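Local coordinates for ribonuclease J (Methanolobus psychrophilus R15, PDB 5HAB), which is an archaeal exoribonuclease of the metallo-beta-lactamase and beta-CASP group that hydrolyses RNA, probably from the 5' end, at residues P123-P128 against V151-G156; V191-D196 against P430-I435; V260-T265 against M284-V289. The protein carries 1 engineered substitution. All coordinates share one frame; numbering follows the deposited sequence.

Contact 1 (P123-P128 against V151-G156); sequences PIIATP and VALKAG
P123 meets V151 where the two chains begin to pair. Its CB lies 4.2 Å from V151 CG2, an apolar touch at the start of the ladder. I124 contributes its carbonyl: V151 N donates to I124 O at 2.9 Å. I125 bridges V151 in parallel register, and its side chain reaches past V151 to L153. With chi1 at -52°, I125 CG2 is turned opposite the backbone N, and it packs 3.8 Å from L153 CB. The two side chains run side by side in the same direction. A126 uses both backbone polar atoms. A126 N donates to V151 O at 3.0 Å. A126 O takes L153 N at 2.7 Å, and A152 CA gives the same oxygen a CA-H...O contact at 3.2 Å. T127 follows as N-cap of the next helix. Its CG2 sits 3.6 Å from L153 O, while OG1 bonds instead to T130 OG1 and D178 O. P128 closes the contact with its ring: CG lies 3.8 Å from K154 CG, and the lysine chain crosses it at about a right angle. Strands 124-126 and 150-152 form a parallel beta-alpha-beta unit with helix 128-138 as the connection. I125 and L153 face strand 166-172 through F169. A126 and A152 lie against T131 of helix 128-138. Strand 96-102 pairs with 124-126 on its other edge, and 150-152 is outermost in this sheet within the chain.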
# COMPACT_ATOMS: atom_id res chain seq x y z
N PRO B 123 37.78 24.87 -11.92
CA PRO B 123 38.11 24.22 -10.64
C PRO B 123 36.86 23.66 -9.96
O PRO B 123 35.76 24.14 -10.21
CB PRO B 123 38.71 25.36 -9.83
CG PRO B 123 37.97 26.56 -10.31
CD PRO B 123 37.73 26.34 -11.78
N ILE B 124 37.05 22.68 -9.09
CA ILE B 124 35.96 22.14 -8.29
C ILE B 124 36.01 22.77 -6.90
O ILE B 124 37.03 22.70 -6.24
CB ILE B 124 36.04 20.62 -8.21
CG1 ILE B 124 35.88 20.00 -9.60
CG2 ILE B 124 34.99 20.08 -7.25
CD1 ILE B 124 36.13 18.52 -9.64
N ILE B 125 34.92 23.38 -6.47
CA ILE B 125 34.91 24.05 -5.17
C ILE B 125 34.07 23.24 -4.19
O ILE B 125 32.94 22.85 -4.51
CB ILE B 125 34.38 25.48 -5.28
CG1 ILE B 125 35.12 26.25 -6.37
CG2 ILE B 125 34.51 26.19 -3.93
CD1 ILE B 125 34.45 27.56 -6.75
N ALA B 126 34.62 22.97 -3.01
CA ALA B 126 33.92 22.12 -2.05
C ALA B 126 34.46 22.28 -0.64
O ALA B 126 35.48 22.94 -0.42
CB ALA B 126 34.01 20.66 -2.49
N THR B 127 33.77 21.69 0.32
CA THR B 127 34.23 21.69 1.71
C THR B 127 35.41 20.74 1.87
O THR B 127 35.56 19.81 1.08
CB THR B 127 33.09 21.28 2.66
OG1 THR B 127 32.65 19.95 2.33
CG2 THR B 127 31.93 22.25 2.58
N PRO B 128 36.25 20.97 2.90
CA PRO B 128 37.43 20.14 3.17
C PRO B 128 37.18 18.64 3.07
O PRO B 128 37.91 17.96 2.34
CB PRO B 128 37.79 20.53 4.61
CG PRO B 128 37.41 21.97 4.68
CD PRO B 128 36.18 22.13 3.81
N VAL B 151 39.40 23.53 -4.87
CA VAL B 151 39.49 24.60 -3.91
C VAL B 151 38.62 24.25 -2.71
O VAL B 151 37.42 23.95 -2.85
CB VAL B 151 39.08 25.94 -4.53
CG1 VAL B 151 39.30 27.08 -3.54
CG2 VAL B 151 39.85 26.17 -5.82
N ALA B 152 39.24 24.27 -1.54
CA ALA B 152 38.53 24.00 -0.31
C ALA B 152 37.89 25.28 0.18
O ALA B 152 38.58 26.26 0.48
CB ALA B 152 39.47 23.42 0.73
N LEU B 153 36.57 25.27 0.27
CA LEU B 153 35.84 26.41 0.78
C LEU B 153 35.00 25.94 1.97
O LEU B 153 34.24 24.97 1.86
CB LEU B 153 34.96 27.03 -0.30
CG LEU B 153 34.33 28.37 0.06
CD1 LEU B 153 35.41 29.40 0.32
CD2 LEU B 153 33.38 28.84 -1.03
N LYS B 154 35.16 26.60 3.11
CA LYS B 154 34.48 26.19 4.32
C LYS B 154 33.13 26.89 4.45
O LYS B 154 32.92 27.96 3.87
CB LYS B 154 35.33 26.48 5.56
CG LYS B 154 36.52 25.55 5.74
CD LYS B 154 37.32 25.90 6.99
CE LYS B 154 38.65 25.17 7.02
NZ LYS B 154 39.42 25.44 8.27
N ALA B 155 32.23 26.28 5.21
CA ALA B 155 30.97 26.91 5.53
C ALA B 155 31.25 28.25 6.20
O ALA B 155 32.05 28.32 7.13
CB ALA B 155 30.14 26.02 6.42
N GLY B 156 30.59 29.29 5.73
CA GLY B 156 30.79 30.62 6.28
C GLY B 156 31.74 31.47 5.46
O GLY B 156 31.78 32.69 5.62

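Contact 2 (V191-D196 against P430-I435); sequences VVYACD and PAHGTI
C195 packs its CB and SG over one face of the H432 imidazole. The CH-pi contact puts C195 CB 3.4 Å from the centroid of the H432 ring, 16° off the ring normal. SG adds a sulfur-aromatic contact, 4.1 Å from the same centroid. A chi1 of -59° turns SG opposite its own carbonyl carbon, where it also meets A431 CB at 4.3 Å. Two oxygens approach the rim of the imidazole near its plane. Y193 OH lies 3.1 Å from H432 CE1, and D196 OD1 lies 3.2 Å from H432 CD2. The D196 carboxylate stands nearly perpendicular to the ring, with planes 86° apart. Both oxygens face ring carbons, and the polar partners lie outside the two segments. H432 NE2 bonds to H109 NE2, D196 OD2 bonds to H104 NE2, and Y193 OH bonds weakly to D54 OD2. D196 also packs on a phosphate of the bound RNA. This is consistent with an active-site position. In relatives, the equivalents of D196 and H432 are metal ligands, the aspartate in the metallo-beta-lactamase motifs and the histidine in the beta-CASP motifs. H432 directly follows strand 427-431; D196 comes two residues after strand 189-194. Both have left-handed backbone angles. Strand 222-228 lies between these strands in one sheet, and I226 touches both Y193 and A431.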
# COMPACT_ATOMS: atom_id res chain seq x y z
N VAL B 191 21.43 33.77 -5.89
CA VAL B 191 20.76 32.53 -6.25
C VAL B 191 21.14 31.47 -5.24
O VAL B 191 22.31 31.14 -5.09
CB VAL B 191 21.11 32.08 -7.67
CG1 VAL B 191 20.49 30.72 -7.96
CG2 VAL B 191 20.63 33.12 -8.69
N VAL B 192 20.16 30.92 -4.53
CA VAL B 192 20.45 29.97 -3.47
C VAL B 192 20.08 28.56 -3.90
O VAL B 192 19.04 28.32 -4.50
CB VAL B 192 19.72 30.35 -2.16
CG1 VAL B 192 20.01 29.34 -1.07
CG2 VAL B 192 20.16 31.74 -1.72
N TYR B 193 20.99 27.64 -3.59
CA TYR B 193 20.84 26.23 -3.89
C TYR B 193 20.90 25.47 -2.57
O TYR B 193 21.90 25.53 -1.84
CB TYR B 193 21.94 25.79 -4.86
CG TYR B 193 22.01 24.32 -5.23
CD1 TYR B 193 22.60 23.39 -4.38
CD2 TYR B 193 21.54 23.88 -6.46
CE1 TYR B 193 22.69 22.05 -4.73
CE2 TYR B 193 21.63 22.54 -6.82
CZ TYR B 193 22.21 21.64 -5.95
OH TYR B 193 22.31 20.31 -6.30
N ALA B 194 19.80 24.78 -2.26
CA ALA B 194 19.64 24.08 -0.99
C ALA B 194 19.08 22.69 -1.24
O ALA B 194 17.88 22.45 -1.09
CB ALA B 194 18.73 24.87 -0.07
N CYS B 195 19.96 21.77 -1.60
CA CYS B 195 19.55 20.42 -1.96
C CYS B 195 20.33 19.40 -1.14
O CYS B 195 21.49 19.62 -0.79
CB CYS B 195 19.77 20.19 -3.46
SG CYS B 195 18.87 21.34 -4.53
N ASP B 196 19.69 18.27 -0.84
CA ASP B 196 20.22 17.27 0.10
C ASP B 196 20.51 17.91 1.44
O ASP B 196 21.66 17.95 1.90
CB ASP B 196 21.47 16.60 -0.45
CG ASP B 196 21.15 15.42 -1.33
OD1 ASP B 196 19.97 15.23 -1.68
OD2 ASP B 196 22.09 14.67 -1.67
N PRO B 430 11.82 23.52 -7.69
CA PRO B 430 12.09 22.25 -7.02
C PRO B 430 13.03 21.36 -7.81
O PRO B 430 12.98 21.35 -9.04
CB PRO B 430 10.70 21.62 -6.88
CG PRO B 430 9.90 22.21 -7.99
CD PRO B 430 10.42 23.63 -8.14
N ALA B 431 13.86 20.61 -7.11
CA ALA B 431 14.88 19.76 -7.72
C ALA B 431 15.04 18.47 -6.91
O ALA B 431 14.33 18.27 -5.93
CB ALA B 431 16.19 20.50 -7.81
N HIS B 432 15.98 17.62 -7.32
CA HIS B 432 16.29 16.39 -6.59
C HIS B 432 15.07 15.49 -6.40
O HIS B 432 14.75 15.11 -5.27
CB HIS B 432 16.89 16.69 -5.21
CG HIS B 432 18.35 17.04 -5.24
ND1 HIS B 432 18.90 17.88 -6.18
CD2 HIS B 432 19.37 16.66 -4.44
CE1 HIS B 432 20.19 18.01 -5.95
NE2 HIS B 432 20.50 17.27 -4.90
N GLY B 433 14.39 15.16 -7.49
CA GLY B 433 13.27 14.24 -7.38
C GLY B 433 12.50 14.04 -8.67
O GLY B 433 12.85 14.58 -9.72
N THR B 434 11.46 13.23 -8.58
CA THR B 434 10.56 12.98 -9.70
C THR B 434 9.61 14.15 -9.87
O THR B 434 9.57 15.05 -9.03
CB THR B 434 9.76 11.70 -9.49
OG1 THR B 434 9.02 11.81 -8.26
CG2 THR B 434 10.70 10.49 -9.40
N ILE B 435 8.85 14.14 -10.95
CA ILE B 435 7.83 15.17 -11.13
C ILE B 435 6.74 15.03 -10.05
O ILE B 435 6.13 16.02 -9.65
CB ILE B 435 7.25 15.13 -12.56
CG1 ILE B 435 6.30 16.33 -12.79
CG2 ILE B 435 6.58 13.79 -12.87
CD1 ILE B 435 5.81 16.47 -14.22

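Contact 3 (V260-T265 against M284-V289); sequences VGMIVT and MGRIPV
M262 lays its methyl over the flat guanidinium of R286, where strands of the parallel beta-CASP sheet begin. The two segments lead into strands 262-266 and 287-291, joined by helix 271-283 in a beta-alpha-beta crossover. Strand 338-342 runs between them, so side chains make the contact rather than backbone pairing. M262 CE sits above the centre of the guanidinium, 3.4 Å from R286 CZ. Its torsions explain this. The M262 chain leaves CA with CG opposite the carbonyl carbon. It stays extended about CB-CG, then bends at chi3, -61°, to bring CE over the plane. R286 comes from across the contact as a straight chain from CG to NE, at about a right angle to the methionine. M284 starts differently. Its CG lies between its backbone N and carbonyl carbon, chi1 63°, and the rest of the chain is extended. This delivers M284 CE to 3.5 Å from M262 CE, and the sulfur of M284 lies close behind, 4.0 Å from the same M262 methyl. M262 CE thus meets the guanidinium face on one side and the end of M284 at roughly a right angle to it. M284 also packs on L339 of the intervening strand. The edge of the guanidinium faces the backbone at V260 and G261, whose nitrogens lie near its plane. These are donors facing donors, so they do not bond. NH1 and NH2 of R286 bond to carbonyls instead. NH2 bonds to S258 O, ahead of the strand, and NH1 bonds to Y338 O, at the start of the strand in between. These two bonds fix the rotation of the group. R286 NH1 also lies 3.3 Å from M262 N without bonding to it.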
# COMPACT_ATOMS: atom_id res chain seq x y z
N VAL B 260 25.34 -11.81 23.11
CA VAL B 260 24.80 -12.59 22.01
C VAL B 260 25.67 -12.49 20.76
O VAL B 260 25.77 -13.45 19.99
CB VAL B 260 23.35 -12.16 21.69
CG1 VAL B 260 23.30 -10.71 21.25
CG2 VAL B 260 22.75 -13.07 20.64
N GLY B 261 26.30 -11.34 20.55
CA GLY B 261 27.00 -11.09 19.30
C GLY B 261 26.15 -10.25 18.36
O GLY B 261 25.11 -10.69 17.87
N MET B 262 26.61 -9.03 18.12
CA MET B 262 25.85 -8.06 17.35
C MET B 262 26.66 -7.47 16.20
O MET B 262 27.82 -7.09 16.37
CB MET B 262 25.34 -6.95 18.27
CG MET B 262 24.51 -7.45 19.44
SD MET B 262 24.06 -6.15 20.60
CE MET B 262 25.67 -5.60 21.13
N ILE B 263 26.03 -7.38 15.03
CA ILE B 263 26.63 -6.76 13.86
C ILE B 263 25.85 -5.50 13.54
O ILE B 263 24.62 -5.54 13.47
CB ILE B 263 26.64 -7.71 12.65
CG1 ILE B 263 27.57 -8.89 12.89
CG2 ILE B 263 27.03 -6.96 11.38
CD1 ILE B 263 27.55 -9.91 11.78
N VAL B 264 26.53 -4.38 13.33
CA VAL B 264 25.84 -3.16 12.90
C VAL B 264 26.24 -2.81 11.46
O VAL B 264 27.41 -2.91 11.10
CB VAL B 264 26.13 -1.99 13.84
CG1 VAL B 264 25.25 -0.79 13.48
CG2 VAL B 264 25.90 -2.40 15.28
N THR B 265 25.26 -2.41 10.65
CA THR B 265 25.55 -1.96 9.30
C THR B 265 24.86 -0.63 8.99
O THR B 265 23.73 -0.39 9.41
CB THR B 265 25.13 -3.01 8.25
OG1 THR B 265 25.43 -2.53 6.94
CG2 THR B 265 23.64 -3.32 8.36
N MET B 284 29.52 -0.30 25.89
CA MET B 284 29.03 -1.65 26.17
C MET B 284 30.12 -2.73 26.24
O MET B 284 29.82 -3.92 26.13
CB MET B 284 27.96 -2.06 25.15
CG MET B 284 28.42 -2.14 23.71
SD MET B 284 27.03 -2.09 22.55
CE MET B 284 27.80 -2.77 21.10
N GLY B 285 31.37 -2.31 26.41
CA GLY B 285 32.49 -3.22 26.57
C GLY B 285 32.81 -4.12 25.40
O GLY B 285 33.32 -5.23 25.58
N ARG B 286 32.53 -3.65 24.19
CA ARG B 286 32.91 -4.37 22.98
C ARG B 286 33.96 -3.59 22.21
O ARG B 286 34.04 -2.36 22.32
CB ARG B 286 31.69 -4.65 22.11
CG ARG B 286 30.60 -5.45 22.82
CD ARG B 286 29.56 -5.94 21.84
NE ARG B 286 28.57 -6.80 22.47
CZ ARG B 286 28.07 -7.89 21.90
NH1 ARG B 286 28.48 -8.26 20.70
NH2 ARG B 286 27.16 -8.62 22.54
N ILE B 287 34.78 -4.29 21.44
CA ILE B 287 35.79 -3.63 20.63
C ILE B 287 35.20 -3.26 19.28
O ILE B 287 34.81 -4.13 18.50
CB ILE B 287 37.03 -4.53 20.44
CG1 ILE B 287 37.78 -4.71 21.76
CG2 ILE B 287 37.95 -3.95 19.37
CD1 ILE B 287 38.95 -5.66 21.66
N PRO B 288 35.13 -1.95 18.99
CA PRO B 288 34.59 -1.48 17.72
C PRO B 288 35.54 -1.75 16.57
O PRO B 288 36.61 -1.15 16.50
CB PRO B 288 34.40 0.02 17.95
CG PRO B 288 35.39 0.37 19.01
CD PRO B 288 35.50 -0.84 19.89
N VAL B 289 35.15 -2.65 15.67
CA VAL B 289 35.97 -2.98 14.51
C VAL B 289 35.22 -2.64 13.22
O VAL B 289 34.15 -3.18 12.95
CB VAL B 289 36.40 -4.47 14.55
CG1 VAL B 289 35.29 -5.34 15.10
CG2 VAL B 289 36.85 -4.94 13.17

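How the contacts relate
Contact 1 is partly buried, at the border of one sheet, while contacts 2 and 3 are buried. Contact 1 pairs neighbouring parallel strands, so backbone hydrogen bonds dominate. Contacts 2 and 3 each span an intervening strand. Side chains carry contact 2, where a cysteine covers an imidazole and the neighbouring aspartate reaches the RNA. In contact 3 a methionine methyl covers a guanidinium, which also meets backbone nitrogens, and carbonyls outside the pair take the charged group. Contacts 1 and 2 lie about 20 Å apart between centres, in different sheets. Contact 3 belongs to a third sheet, about 38 Å from contact 2 between centres, and is nested within the chain loop that contact 2 closes.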